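Local coordinates for intracellular protein transport protein USO1 (Saccharomyces cerevisiae S288c, PDB 6LSU), which is a membrane-tethering protein required for transport from the endoplasmic reticulum to the Golgi, this chain being its globular head, at residues A[232-237]-A[261-266]. Numbering follows the deposited sequence.
Sequences NIFERL and NNILKY
I263 faces the start of helix 233-244 with both of its branches, one turned to I233 and the other to F234. Its longer branch, with CG1 anti to the carbonyl carbon (chi1 -64°), runs tip to tip against I233, where CD1 of I263 lies 3.9 Å from CD1 of I233 and 4.0 Å from its CG2. The shorter branch turns to F234: CG2 of I263 sits 3.7 Å from CZ and 3.8 Å from CE1 of that ring, the two side chains running antiparallel, one alongside the other. L264 crosses the phenylalanine at a slant and brings CD2 to 3.8 Å from the same CZ, so the far end of the ring rests against both residues. Within the same helix, CG2 of I233 lies 3.9 Å above one face of the F234 ring, nearer its rim than its centre. L237, one turn on, adds a looser touch, with CD1 4.5 Å from CD1 of I263. No hydrogen bond bridges the segments; the contact is buried and wholly apolar. Helix 233-244 and helix 251-264, which bring these side chains together, both fall within armadillo repeat 4, and V228 of helix 222-229 packs on I233 and I263. Toward the next repeat, F274 of helix 268-276 meets F234 edge-to-face, while L264 touches I313 of helix 301-317.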
ATOM      1  N   ASN A 232      -3.463 -23.395  15.926  1.00 75.04           N
ATOM      2  CA  ASN A 232      -2.305 -22.785  16.629  1.00 85.88           C
ATOM      3  C   ASN A 232      -1.196 -22.541  15.600  1.00 74.32           C
ATOM      4  O   ASN A 232      -0.022 -22.891  15.873  1.00 72.60           O
ATOM      5  CB  ASN A 232      -1.839 -23.660  17.804  1.00 90.34           C
ATOM      6  CG  ASN A 232      -0.648 -23.066  18.526  1.00 99.38           C
ATOM      7  OD1 ASN A 232      -0.712 -21.955  19.051  1.00107.85           O
ATOM      8  ND2 ASN A 232       0.463 -23.781  18.524  1.00105.87           N
ATOM      9  N   ILE A 233      -1.566 -21.962  14.457  1.00 71.04           N
ATOM     10  CA  ILE A 233      -0.644 -21.802  13.287  1.00 69.68           C
ATOM     11  C   ILE A 233       0.332 -20.615  13.485  1.00 67.11           C
ATOM     12  O   ILE A 233       1.516 -20.775  13.084  1.00 66.51           O
ATOM     13  CB  ILE A 233      -1.446 -21.707  11.986  1.00 70.58           C
ATOM     14  CG1 ILE A 233      -0.515 -21.776  10.778  1.00 75.54           C
ATOM     15  CG2 ILE A 233      -2.327 -20.472  11.970  1.00 73.22           C
ATOM     16  CD1 ILE A 233      -1.221 -22.165   9.510  1.00 78.41           C
ATOM     17  N   PHE A 234      -0.093 -19.484  14.079  1.00 57.38           N
ATOM     18  CA  PHE A 234       0.768 -18.293  14.306  1.00 55.65           C
ATOM     19  C   PHE A 234       2.057 -18.688  15.035  1.00 62.02           C
ATOM     20  O   PHE A 234       3.166 -18.296  14.555  1.00 65.79           O
ATOM     21  CB  PHE A 234      -0.014 -17.180  15.000  1.00 52.87           C
ATOM     22  CG  PHE A 234      -1.237 -16.781  14.205  1.00 49.73           C
ATOM     23  CD1 PHE A 234      -1.213 -16.802  12.823  1.00 51.78           C
ATOM     24  CD2 PHE A 234      -2.421 -16.496  14.826  1.00 47.28           C
ATOM     25  CE1 PHE A 234      -2.337 -16.465  12.086  1.00 55.45           C
ATOM     26  CE2 PHE A 234      -3.563 -16.217  14.090  1.00 51.38           C
ATOM     27  CZ  PHE A 234      -3.510 -16.152  12.722  1.00 51.89           C
ATOM     28  N   GLU A 235       1.944 -19.484  16.102  1.00 65.42           N
ATOM     29  CA  GLU A 235       3.093 -19.988  16.910  1.00 70.12           C
ATOM     30  C   GLU A 235       4.061 -20.735  15.986  1.00 67.69           C
ATOM     31  O   GLU A 235       5.303 -20.451  16.008  1.00 63.42           O
ATOM     32  CB  GLU A 235       2.578 -20.900  18.025  1.00 81.13           C
ATOM     33  CG  GLU A 235       3.468 -20.961  19.258  1.00 90.36           C
ATOM     34  CD  GLU A 235       2.714 -21.286  20.538  1.00103.82           C
ATOM     35  OE1 GLU A 235       2.109 -20.353  21.138  1.00108.13           O
ATOM     36  OE2 GLU A 235       2.707 -22.477  20.923  1.00113.92           O
ATOM     37  N   ARG A 236       3.510 -21.611  15.149  1.00 64.75           N
ATOM     38  CA  ARG A 236       4.292 -22.467  14.222  1.00 66.99           C
ATOM     39  C   ARG A 236       5.050 -21.590  13.224  1.00 64.40           C
ATOM     40  O   ARG A 236       6.286 -21.715  13.110  1.00 61.76           O
ATOM     41  CB  ARG A 236       3.355 -23.416  13.474  1.00 75.05           C
ATOM     42  CG  ARG A 236       2.673 -24.445  14.368  1.00 85.52           C
ATOM     43  CD  ARG A 236       1.893 -25.450  13.547  1.00 88.84           C
ATOM     44  NE  ARG A 236       0.911 -26.193  14.325  1.00 96.97           N
ATOM     45  CZ  ARG A 236       0.983 -27.491  14.612  1.00 95.80           C
ATOM     46  NH1 ARG A 236       2.004 -28.221  14.191  1.00 91.09           N
ATOM     47  NH2 ARG A 236       0.014 -28.048  15.317  1.00 93.39           N
ATOM     48  N   LEU A 237       4.330 -20.721  12.520  1.00 58.15           N
ATOM     49  CA  LEU A 237       4.898 -19.928  11.399  1.00 58.41           C
ATOM     50  C   LEU A 237       5.989 -18.993  11.930  1.00 52.54           C
ATOM     51  O   LEU A 237       7.031 -18.930  11.261  1.00 53.21           O
ATOM     52  CB  LEU A 237       3.772 -19.179  10.667  1.00 58.65           C
ATOM     53  CG  LEU A 237       2.838 -20.071   9.845  1.00 56.99           C
ATOM     54  CD1 LEU A 237       1.820 -19.241   9.069  1.00 61.17           C
ATOM     55  CD2 LEU A 237       3.623 -20.950   8.897  1.00 55.14           C
ATOM     56  N   ASN A 261      -0.568 -13.497   6.189  1.00 51.91           N
ATOM     57  CA  ASN A 261      -1.354 -12.426   5.550  1.00 56.61           C
ATOM     58  C   ASN A 261      -2.695 -13.004   5.106  1.00 57.93           C
ATOM     59  O   ASN A 261      -3.705 -12.384   5.421  1.00 66.55           O
ATOM     60  CB  ASN A 261      -0.554 -11.762   4.417  1.00 59.66           C
ATOM     61  CG  ASN A 261      -1.286 -10.594   3.801  1.00 60.07           C
ATOM     62  OD1 ASN A 261      -2.322 -10.794   3.151  1.00 66.46           O
ATOM     63  ND2 ASN A 261      -0.769  -9.399   4.028  1.00 61.78           N
ATOM     64  N   ASN A 262      -2.704 -14.122   4.391  1.00 59.64           N
ATOM     65  CA  ASN A 262      -3.935 -14.720   3.817  1.00 62.71           C
ATOM     66  C   ASN A 262      -4.859 -15.217   4.944  1.00 71.28           C
ATOM     67  O   ASN A 262      -6.097 -15.219   4.728  1.00 64.22           O
ATOM     68  CB  ASN A 262      -3.619 -15.867   2.857  1.00 67.17           C
ATOM     69  CG  ASN A 262      -3.036 -15.427   1.531  1.00 65.33           C
ATOM     70  OD1 ASN A 262      -3.297 -14.331   1.044  1.00 79.56           O
ATOM     71  ND2 ASN A 262      -2.271 -16.295   0.914  1.00 66.51           N
ATOM     72  N   ILE A 263      -4.323 -15.625   6.111  1.00 64.53           N
ATOM     73  CA  ILE A 263      -5.187 -16.079   7.239  1.00 62.33           C
ATOM     74  C   ILE A 263      -5.890 -14.877   7.906  1.00 66.92           C
ATOM     75  O   ILE A 263      -6.954 -15.142   8.554  1.00 63.16           O
ATOM     76  CB  ILE A 263      -4.350 -16.882   8.253  1.00 63.87           C
ATOM     77  CG1 ILE A 263      -3.795 -18.173   7.665  1.00 58.83           C
ATOM     78  CG2 ILE A 263      -5.119 -17.143   9.534  1.00 67.22           C
ATOM     79  CD1 ILE A 263      -2.579 -18.678   8.395  1.00 62.32           C
ATOM     80  N   LEU A 264      -5.332 -13.639   7.816  1.00 60.62           N
ATOM     81  CA  LEU A 264      -5.862 -12.409   8.506  1.00 58.78           C
ATOM     82  C   LEU A 264      -6.689 -11.515   7.578  1.00 54.57           C
ATOM     83  O   LEU A 264      -7.630 -10.884   8.046  1.00 54.85           O
ATOM     84  CB  LEU A 264      -4.717 -11.579   9.100  1.00 60.57           C
ATOM     85  CG  LEU A 264      -3.840 -12.306  10.118  1.00 61.17           C
ATOM     86  CD1 LEU A 264      -2.834 -11.378  10.722  1.00 63.09           C
ATOM     87  CD2 LEU A 264      -4.690 -12.923  11.205  1.00 71.25           C
ATOM     88  N   LYS A 265      -6.351 -11.451   6.295  1.00 68.36           N
ATOM     89  CA  LYS A 265      -7.024 -10.541   5.330  1.00 66.63           C
ATOM     90  C   LYS A 265      -8.521 -10.766   5.477  1.00 65.65           C
ATOM     91  O   LYS A 265      -8.972 -11.894   5.277  1.00 71.86           O
ATOM     92  CB  LYS A 265      -6.542 -10.781   3.893  1.00 79.25           C
ATOM     93  CG  LYS A 265      -6.558  -9.535   3.002  1.00 90.38           C
ATOM     94  CD  LYS A 265      -5.172  -8.949   2.766  1.00103.06           C
ATOM     95  CE  LYS A 265      -5.118  -7.585   2.093  1.00103.73           C
ATOM     96  NZ  LYS A 265      -3.711  -7.117   1.960  1.00102.64           N
ATOM     97  N   TYR A 266      -9.251  -9.739   5.886  1.00 76.01           N
ATOM     98  CA  TYR A 266     -10.739  -9.660   5.862  1.00 78.09           C
ATOM     99  C   TYR A 266     -11.381 -10.509   6.964  1.00 77.99           C
ATOM    100  O   TYR A 266     -12.629 -10.700   6.961  1.00 88.22           O
ATOM    101  CB  TYR A 266     -11.269 -10.116   4.504  1.00 85.25           C
ATOM    102  CG  TYR A 266     -10.682  -9.363   3.338  1.00 98.81           C
ATOM    103  CD1 TYR A 266     -10.526  -7.983   3.388  1.00103.94           C
ATOM    104  CD2 TYR A 266     -10.294 -10.024   2.181  1.00101.11           C
ATOM    105  CE1 TYR A 266      -9.998  -7.276   2.315  1.00112.48           C
ATOM    106  CE2 TYR A 266      -9.767  -9.333   1.100  1.00106.30           C
ATOM    107  CZ  TYR A 266      -9.614  -7.957   1.168  1.00109.99           C
ATOM    108  OH  TYR A 266      -9.082  -7.277   0.112  1.00112.42           O
TER